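Local coordinates for solute binding protein MsmE (Bacillus subtilis subsp. subtilis str. 168, PDB 4R6H), which binds melibiose, raffinose and stachyose as the solute-binding component of an ABC transporter that imports these sugars, at residues P372-R376 against L377-N381; K216-N220 against G221-W225; H95-G98 against K99-Y102. All coordinates share one frame; numbering follows the deposited sequence.

In the fold
All three contacts are local turns at or along short helices in a two-lobed sugar-binding protein. Contact 1, on helix 374-378, lies between the others and nearest the chain's centre (about 11 Å between centres), with four of its eight touching residues buried. Phe374 and Tyr378 both pack on Leu218, and Tyr378 also on Ile219, of contact 2, whose centre is about 23 Å from the chain's; with three residues buried and three exposed, it pairs Leu-Phe packing with an exposed Asn-Thr hydrogen-bond pair. On contact 1's other flank Arg376 meets His95 and Trp97 of contact 3, where a cation-pi stack replaces the CH-pi packing on phenylalanine rings of the other two. Contacts 2 and 3 do not touch.

Contact 1: residues P372-R376 against L377-N381; sequences PYFDR and LYLPN
The amide Tyr378 N donates to Phe374 O at 2.8 Å, the strongest direct bond of this single-turn helix, which spans 374-378 just after strand 370-372 and has Tyr373 at its N-cap position. Weaker bonds run from Leu377 N to the carbonyls of Tyr373 and Phe374, and from Leu379 N to Asp375 O. Where the chain leaves the helix at Leu379, water 2 spans the turn, donating to Arg376 O at 2.8 Å and to Leu379 O at 2.7 Å. The start of the turn is tied to helix 192-206, since Asp375 N bonds Asp199.

Packing gathers round Phe374. With CG anti to the backbone N (chi1 176°), its ring reaches forward along the turn, toward Tyr378 and Leu379, and Tyr378 CB sits over one face, 4.1 Å from the ring centroid and 18° off the normal, a CH-pi contact. The Tyr378 ring itself is set obliquely, its plane at 34° to that of Phe374, and the rings approach most closely at Phe374 CD1 and Tyr378 CD2, 3.8 Å apart. At the far rim, Phe374 CE2 touches Leu379 CD1 at 3.7 Å, again obliquely. Leu218 and Ile207 also pack on this ring, so it joins the turn to the neighbouring helix 215-220. An alanine in place of Phe374 would remove the ring and is likely to open a gap between Tyr378, Leu379 and Leu218. Ahead of the helix, CG of the Pro372 ring meets the CD2 methyl of Leu377 at 3.6 Å.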
loop_
_atom_site.group_PDB
_atom_site.type_symbol
_atom_site.label_atom_id
_atom_site.label_comp_id
_atom_site.label_asym_id
_atom_site.label_seq_id
_atom_site.Cartn_x
_atom_site.Cartn_y
_atom_site.Cartn_z
ATOM N N PRO A 372 -2.504 -3.296 -7.930
ATOM C CA PRO A 372 -3.050 -3.275 -6.589
ATOM C C PRO A 372 -2.407 -4.292 -5.668
ATOM O O PRO A 372 -1.876 -5.325 -6.121
ATOM C CB PRO A 372 -4.548 -3.612 -6.802
ATOM C CG PRO A 372 -4.554 -4.379 -8.090
ATOM C CD PRO A 372 -3.474 -3.782 -8.933
ATOM N N TYR A 373 -2.473 -4.075 -4.367
ATOM C CA TYR A 373 -1.955 -5.072 -3.440
ATOM C C TYR A 373 -2.586 -6.434 -3.657
ATOM O O TYR A 373 -3.808 -6.588 -3.723
ATOM C CB TYR A 373 -2.108 -4.633 -1.979
ATOM C CG TYR A 373 -0.852 -3.972 -1.473
ATOM C CD1 TYR A 373 0.229 -4.737 -1.049
ATOM C CD2 TYR A 373 -0.721 -2.601 -1.486
ATOM C CE1 TYR A 373 1.385 -4.147 -0.608
ATOM C CE2 TYR A 373 0.437 -1.994 -1.049
ATOM C CZ TYR A 373 1.481 -2.775 -0.608
ATOM O OH TYR A 373 2.641 -2.195 -0.171
ATOM N N PHE A 374 -1.733 -7.439 -3.767
ATOM C CA PHE A 374 -2.151 -8.798 -4.123
ATOM C C PHE A 374 -3.252 -9.292 -3.187
ATOM O O PHE A 374 -4.265 -9.897 -3.646
ATOM C CB PHE A 374 -0.922 -9.715 -4.055
ATOM C CG PHE A 374 -1.197 -11.164 -4.296
ATOM C CD1 PHE A 374 -1.273 -11.635 -5.595
ATOM C CD2 PHE A 374 -1.295 -12.042 -3.248
ATOM C CE1 PHE A 374 -1.464 -12.966 -5.850
ATOM C CE2 PHE A 374 -1.503 -13.404 -3.502
ATOM C CZ PHE A 374 -1.579 -13.842 -4.800
ATOM N N ASP A 375 -3.079 -9.108 -1.884
ATOM C CA ASP A 375 -4.013 -9.731 -0.953
ATOM C C ASP A 375 -5.408 -9.136 -1.044
ATOM O O ASP A 375 -6.403 -9.842 -0.814
ATOM C CB ASP A 375 -3.504 -9.685 0.496
ATOM C CG ASP A 375 -3.562 -8.287 1.110
ATOM O OD1 ASP A 375 -2.943 -7.339 0.578
ATOM O OD2 ASP A 375 -4.267 -8.125 2.135
ATOM N N ARG A 376 -5.484 -7.861 -1.378
ATOM C CA ARG A 376 -6.761 -7.174 -1.456
ATOM C C ARG A 376 -7.570 -7.594 -2.667
ATOM O O ARG A 376 -8.794 -7.616 -2.625
ATOM C CB ARG A 376 -6.534 -5.640 -1.353
ATOM C CG ARG A 376 -5.821 -5.271 -0.056
ATOM C CD ARG A 376 -5.843 -3.773 0.276
ATOM N NE ARG A 376 -4.642 -3.388 1.037
ATOM C CZ ARG A 376 -4.329 -2.145 1.414
ATOM N NH1 ARG A 376 -5.135 -1.130 1.142
ATOM N NH2 ARG A 376 -3.185 -1.912 2.067
ATOM N N LEU A 377 -6.922 -8.004 -3.737
ATOM C CA LEU A 377 -7.642 -8.405 -4.903
ATOM C C LEU A 377 -7.793 -9.917 -5.075
ATOM O O LEU A 377 -8.786 -10.362 -5.629
ATOM C CB LEU A 377 -6.981 -7.736 -6.128
ATOM C CG LEU A 377 -7.820 -7.506 -7.390
ATOM C CD1 LEU A 377 -8.947 -6.525 -7.102
ATOM C CD2 LEU A 377 -6.971 -7.001 -8.541
ATOM N N TYR A 378 -6.820 -10.706 -4.592
ATOM C CA TYR A 378 -6.694 -12.120 -4.967
ATOM C C TYR A 378 -6.866 -13.126 -3.837
ATOM O O TYR A 378 -6.998 -14.314 -4.116
ATOM C CB TYR A 378 -5.361 -12.335 -5.706
ATOM C CG TYR A 378 -5.324 -11.599 -7.011
ATOM C CD1 TYR A 378 -6.113 -12.036 -8.072
ATOM C CD2 TYR A 378 -4.560 -10.458 -7.205
ATOM C CE1 TYR A 378 -6.147 -11.363 -9.279
ATOM C CE2 TYR A 378 -4.567 -9.777 -8.398
ATOM C CZ TYR A 378 -5.379 -10.214 -9.444
ATOM O OH TYR A 378 -5.396 -9.554 -10.661
ATOM N N LEU A 379 -6.882 -12.669 -2.571
ATOM C CA LEU A 379 -6.965 -13.515 -1.415
ATOM C C LEU A 379 -8.190 -13.151 -0.583
ATOM O O LEU A 379 -8.592 -11.966 -0.526
ATOM C CB LEU A 379 -5.702 -13.367 -0.545
ATOM C CG LEU A 379 -4.397 -13.803 -1.214
ATOM C CD1 LEU A 379 -3.254 -13.692 -0.277
ATOM C CD2 LEU A 379 -4.486 -15.218 -1.800
ATOM N N PRO A 380 -8.757 -14.152 0.086
ATOM C CA PRO A 380 -9.855 -13.826 1.000
ATOM C C PRO A 380 -9.382 -12.978 2.173
ATOM O O PRO A 380 -8.226 -13.048 2.611
ATOM C CB PRO A 380 -10.313 -15.196 1.487
ATOM C CG PRO A 380 -9.139 -16.102 1.312
ATOM C CD PRO A 380 -8.422 -15.586 0.103
ATOM N N ASN A 381 -10.292 -12.157 2.681
ATOM C CA ASN A 381 -9.995 -11.322 3.807
ATOM C C ASN A 381 -9.527 -12.160 4.978
ATOM O O ASN A 381 -10.132 -13.194 5.298
ATOM C CB ASN A 381 -11.264 -10.530 4.177
ATOM C CG ASN A 381 -11.012 -9.462 5.218
ATOM O OD1 ASN A 381 -9.931 -8.879 5.298
ATOM N ND2 ASN A 381 -12.034 -9.178 6.006
HETATM O O HOH W 1 -6.742 -10.705 1.722
HETATM O O HOH W 2 -9.952 -10.106 -1.969
#

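Contact 2: residues K216-N220 against G221-W225; sequences KQLIN and GTFQW
Leu218 and Phe223 form the tight, buried part of this helix end. Methyl CD2 of Leu218 lies over one face of the Phe223 ring, 3.6 Å from its centroid and 21° off the normal, a CH-pi contact displaced toward CG, which it approaches to 3.4 Å. The two side chains run side by side; chi1 of -179° puts Phe223 CG opposite its own backbone N and turns the ring to meet Leu218. Tyr412 of helix 401-420 packs on the same ring.

Gly221 is the first residue to leave helical backbone angles, and its phi of 90° would jam a side chain against the carbonyl of Asn220. Gly221 N and Phe223 N both reach back to Gln217 O in weak bonds, each at 3.1 Å.

On the exposed side there is little apolar packing, and Asn220 and Thr222 make an Asx turn instead. Thr222 N donates to Asn220 OD1 at 3.0 Å from somewhat out of the carbonyl plane, whereas Thr222 OG1 donates at 2.8 Å to the same OD1 in that plane, on a lone pair. Two donors from one residue thus grip a single oxygen, which should fix the rotation of the amide even at the surface.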
loop_
_atom_site.group_PDB
_atom_site.type_symbol
_atom_site.label_atom_id
_atom_site.label_comp_id
_atom_site.label_asym_id
_atom_site.label_seq_id
_atom_site.Cartn_x
_atom_site.Cartn_y
_atom_site.Cartn_z
ATOM N N LYS A 216 -6.865 -16.038 -12.585
ATOM C CA LYS A 216 -8.156 -16.738 -12.628
ATOM C C LYS A 216 -8.265 -17.800 -11.549
ATOM O O LYS A 216 -9.311 -17.921 -10.890
ATOM C CB LYS A 216 -8.357 -17.375 -14.000
ATOM C CG LYS A 216 -8.471 -16.370 -15.117
ATOM C CD LYS A 216 -8.879 -17.048 -16.425
ATOM C CE LYS A 216 -8.576 -16.202 -17.657
ATOM N NZ LYS A 216 -9.076 -16.905 -18.883
ATOM N N GLN A 217 -7.178 -18.546 -11.328
ATOM C CA GLN A 217 -7.156 -19.619 -10.340
ATOM C C GLN A 217 -7.200 -19.113 -8.898
ATOM O O GLN A 217 -7.820 -19.703 -8.033
ATOM C CB GLN A 217 -5.913 -20.490 -10.518
ATOM C CG GLN A 217 -5.814 -21.148 -11.911
ATOM C CD GLN A 217 -5.092 -20.321 -12.962
ATOM O OE1 GLN A 217 -5.064 -19.094 -12.940
ATOM N NE2 GLN A 217 -4.494 -21.021 -13.915
ATOM N N LEU A 218 -6.546 -17.990 -8.645
ATOM C CA LEU A 218 -6.660 -17.348 -7.354
ATOM C C LEU A 218 -8.096 -16.912 -7.058
ATOM O O LEU A 218 -8.582 -17.137 -5.953
ATOM C CB LEU A 218 -5.743 -16.138 -7.258
ATOM C CG LEU A 218 -4.267 -16.509 -7.103
ATOM C CD1 LEU A 218 -3.414 -15.373 -7.629
ATOM C CD2 LEU A 218 -3.899 -16.886 -5.684
ATOM N N ILE A 219 -8.737 -16.290 -8.044
ATOM C CA ILE A 219 -10.104 -15.806 -7.853
ATOM C C ILE A 219 -11.100 -16.961 -7.672
ATOM O O ILE A 219 -12.017 -16.889 -6.837
ATOM C CB ILE A 219 -10.520 -14.870 -9.003
ATOM C CG1 ILE A 219 -9.703 -13.577 -8.909
ATOM C CG2 ILE A 219 -12.014 -14.518 -8.945
ATOM C CD1 ILE A 219 -9.794 -12.688 -10.134
ATOM N N ASN A 220 -10.936 -18.033 -8.434
ATOM C CA ASN A 220 -11.916 -19.130 -8.365
ATOM C C ASN A 220 -11.610 -20.280 -7.397
ATOM O O ASN A 220 -12.340 -21.264 -7.380
ATOM C CB ASN A 220 -12.202 -19.657 -9.772
ATOM C CG ASN A 220 -11.068 -20.513 -10.344
ATOM O OD1 ASN A 220 -10.168 -20.982 -9.624
ATOM N ND2 ASN A 220 -11.132 -20.741 -11.655
ATOM N N GLY A 221 -10.547 -20.182 -6.595
ATOM C CA GLY A 221 -10.283 -21.149 -5.557
ATOM C C GLY A 221 -9.445 -22.349 -5.931
ATOM O O GLY A 221 -9.159 -23.173 -5.069
ATOM N N THR A 222 -9.067 -22.443 -7.202
ATOM C CA THR A 222 -8.267 -23.582 -7.699
ATOM C C THR A 222 -6.740 -23.368 -7.639
ATOM O O THR A 222 -5.983 -24.258 -8.003
ATOM C CB THR A 222 -8.661 -24.023 -9.113
ATOM O OG1 THR A 222 -8.313 -23.019 -10.079
ATOM C CG2 THR A 222 -10.181 -24.326 -9.182
ATOM N N PHE A 223 -6.289 -22.210 -7.155
ATOM C CA PHE A 223 -4.851 -21.950 -7.069
ATOM C C PHE A 223 -4.087 -23.014 -6.282
ATOM O O PHE A 223 -4.457 -23.383 -5.166
ATOM C CB PHE A 223 -4.633 -20.580 -6.397
ATOM C CG PHE A 223 -3.189 -20.186 -6.269
ATOM C CD1 PHE A 223 -2.440 -19.956 -7.396
ATOM C CD2 PHE A 223 -2.587 -20.103 -5.020
ATOM C CE1 PHE A 223 -1.098 -19.599 -7.296
ATOM C CE2 PHE A 223 -1.246 -19.743 -4.905
ATOM C CZ PHE A 223 -0.500 -19.515 -6.048
ATOM N N GLN A 224 -2.981 -23.464 -6.873
ATOM C CA GLN A 224 -2.095 -24.412 -6.221
ATOM C C GLN A 224 -0.994 -23.666 -5.470
ATOM O O GLN A 224 -0.143 -23.044 -6.091
ATOM C CB GLN A 224 -1.475 -25.322 -7.271
ATOM C CG GLN A 224 -2.469 -26.247 -7.965
ATOM C CD GLN A 224 -3.265 -27.057 -6.987
ATOM O OE1 GLN A 224 -4.435 -26.763 -6.740
ATOM N NE2 GLN A 224 -2.631 -28.062 -6.387
ATOM N N TRP A 225 -1.003 -23.777 -4.146
ATOM C CA TRP A 225 -0.068 -23.055 -3.289
ATOM C C TRP A 225 1.370 -23.528 -3.445
ATOM O O TRP A 225 2.302 -22.870 -2.992
ATOM C CB TRP A 225 -0.561 -23.033 -1.832
ATOM C CG TRP A 225 -1.676 -22.031 -1.723
ATOM C CD1 TRP A 225 -3.002 -22.232 -1.982
ATOM C CD2 TRP A 225 -1.530 -20.637 -1.420
ATOM N NE1 TRP A 225 -3.695 -21.040 -1.833
ATOM C CE2 TRP A 225 -2.813 -20.055 -1.481
ATOM C CE3 TRP A 225 -0.441 -19.834 -1.070
ATOM C CZ2 TRP A 225 -3.029 -18.692 -1.229
ATOM C CZ3 TRP A 225 -0.645 -18.488 -0.814
ATOM C CH2 TRP A 225 -1.937 -17.930 -0.912
#

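Contact 3: residues H95-G98 against K99-Y102; sequences HGWG and KIRY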
loop_
_atom_site.group_PDB
_atom_site.type_symbol
_atom_site.label_atom_id
_atom_site.label_comp_id
_atom_site.label_asym_id
_atom_site.label_seq_id
_atom_site.Cartn_x
_atom_site.Cartn_y
_atom_site.Cartn_z
ATOM N N HIS A 95 -10.097 2.319 0.880
ATOM C CA HIS A 95 -8.753 1.841 1.215
ATOM C C HIS A 95 -8.305 0.537 0.569
ATOM O O HIS A 95 -7.831 -0.371 1.262
ATOM C CB HIS A 95 -8.589 1.791 2.744
ATOM C CG HIS A 95 -9.443 0.771 3.445
ATOM N ND1 HIS A 95 -8.903 -0.349 4.052
ATOM C CD2 HIS A 95 -10.759 0.756 3.746
ATOM C CE1 HIS A 95 -9.868 -1.038 4.628
ATOM N NE2 HIS A 95 -11.001 -0.381 4.472
ATOM N N GLY A 96 -8.454 0.460 -0.740
ATOM C CA GLY A 96 -7.995 -0.701 -1.533
ATOM C C GLY A 96 -8.997 -1.791 -1.772
ATOM O O GLY A 96 -8.669 -2.795 -2.399
ATOM N N TRP A 97 -10.220 -1.596 -1.288
ATOM C CA TRP A 97 -11.286 -2.578 -1.391
ATOM C C TRP A 97 -12.521 -2.023 -2.107
ATOM O O TRP A 97 -13.613 -2.554 -1.911
ATOM C CB TRP A 97 -11.676 -3.056 0.012
ATOM C CG TRP A 97 -10.597 -3.746 0.786
ATOM C CD1 TRP A 97 -9.666 -3.155 1.621
ATOM C CD2 TRP A 97 -10.339 -5.140 0.819
ATOM N NE1 TRP A 97 -8.840 -4.115 2.146
ATOM C CE2 TRP A 97 -9.224 -5.342 1.673
ATOM C CE3 TRP A 97 -10.935 -6.243 0.209
ATOM C CZ2 TRP A 97 -8.712 -6.619 1.951
ATOM C CZ3 TRP A 97 -10.415 -7.512 0.474
ATOM C CH2 TRP A 97 -9.305 -7.674 1.328
ATOM N N GLY A 98 -12.335 -0.985 -2.916
ATOM C CA GLY A 98 -13.444 -0.270 -3.571
ATOM C C GLY A 98 -14.443 -1.157 -4.309
ATOM O O GLY A 98 -15.656 -1.115 -4.053
ATOM N N LYS A 99 -13.935 -2.015 -5.189
ATOM C CA LYS A 99 -14.815 -2.842 -6.002
ATOM C C LYS A 99 -15.321 -4.041 -5.213
ATOM O O LYS A 99 -16.520 -4.293 -5.153
ATOM C CB LYS A 99 -14.108 -3.305 -7.253
ATOM C CG LYS A 99 -13.599 -2.184 -8.130
ATOM C CD LYS A 99 -12.866 -2.813 -9.304
ATOM C CE LYS A 99 -12.754 -1.873 -10.468
ATOM N NZ LYS A 99 -11.961 -2.534 -11.549
ATOM N N ILE A 100 -14.402 -4.758 -4.578
ATOM C CA ILE A 100 -14.728 -6.045 -3.955
ATOM C C ILE A 100 -15.664 -5.918 -2.768
ATOM O O ILE A 100 -16.593 -6.693 -2.618
ATOM C CB ILE A 100 -13.449 -6.802 -3.500
ATOM C CG1 ILE A 100 -12.673 -7.283 -4.737
ATOM C CG2 ILE A 100 -13.798 -7.961 -2.561
ATOM C CD1 ILE A 100 -11.592 -8.305 -4.458
ATOM N N ARG A 101 -15.403 -4.930 -1.919
ATOM C CA ARG A 101 -16.135 -4.783 -0.681
ATOM C C ARG A 101 -17.246 -3.741 -0.796
ATOM O O ARG A 101 -18.302 -3.894 -0.192
ATOM C CB ARG A 101 -15.148 -4.388 0.410
ATOM C CG ARG A 101 -15.689 -4.380 1.816
ATOM C CD ARG A 101 -14.592 -4.273 2.862
ATOM N NE ARG A 101 -13.657 -5.413 2.922
ATOM C CZ ARG A 101 -12.530 -5.456 3.636
ATOM N NH1 ARG A 101 -12.128 -4.425 4.391
ATOM N NH2 ARG A 101 -11.762 -6.539 3.605
ATOM N N TYR A 102 -17.007 -2.674 -1.557
ATOM C CA TYR A 102 -17.951 -1.540 -1.572
ATOM C C TYR A 102 -18.736 -1.332 -2.859
ATOM O O TYR A 102 -19.500 -0.369 -2.959
ATOM C CB TYR A 102 -17.203 -0.268 -1.214
ATOM C CG TYR A 102 -16.769 -0.259 0.216
ATOM C CD1 TYR A 102 -17.706 0.000 1.219
ATOM C CD2 TYR A 102 -15.460 -0.495 0.607
ATOM C CE1 TYR A 102 -17.343 0.037 2.533
ATOM C CE2 TYR A 102 -15.074 -0.445 1.950
ATOM C CZ TYR A 102 -16.045 -0.189 2.913
ATOM O OH TYR A 102 -15.720 -0.106 4.247
#
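The guanidinium of Arg101 lies flat on the indole of Trp97, centres 3.8 Å apart and planes at 17°. Its NH2 sits over the middle of the ring system, 3.4 Å from Trp97 CE2, while CZ stands above the five-membered ring, close to its normal, in a cation-pi contact. The bend at chi3 (-64°) turns the end of Arg101 back over the indole. At the indole edge, near its plane, Ile100 CG2 approaches Trp97 CE3 to 4.3 Å. Trp97 CD1 in turn lies over one face of the His95 ring. Arg101 NH1 approaches that imidazole obliquely, 4.1 Å from His95 CE1, with the ring and guanidinium planes 68° apart. His95 NE2 is buried here without a hydrogen-bond partner, and Arg101 NH1, 4.2 Å from His95 NE2, would probably disfavour a protonated imidazole.

These groups sit where the loop after strand 91-92 enters the short, weakly bonded helix 98-102. Trp97 O accepts from Arg101 N at 3.0 Å; this bond links residues four apart, a spacing consistent with the two stacked side chains lying on the same side of the turn. Tyr102 N divides weakly between Trp97 O and Gly98 O. Glu307 holds the loop through Gly96 N and Gly98 N, and Glu76 and Asn381 adjoin Arg101. The Tyr102 ring carries Arg101 CG over one face, 3.9 Å above its plane and offset toward the rim.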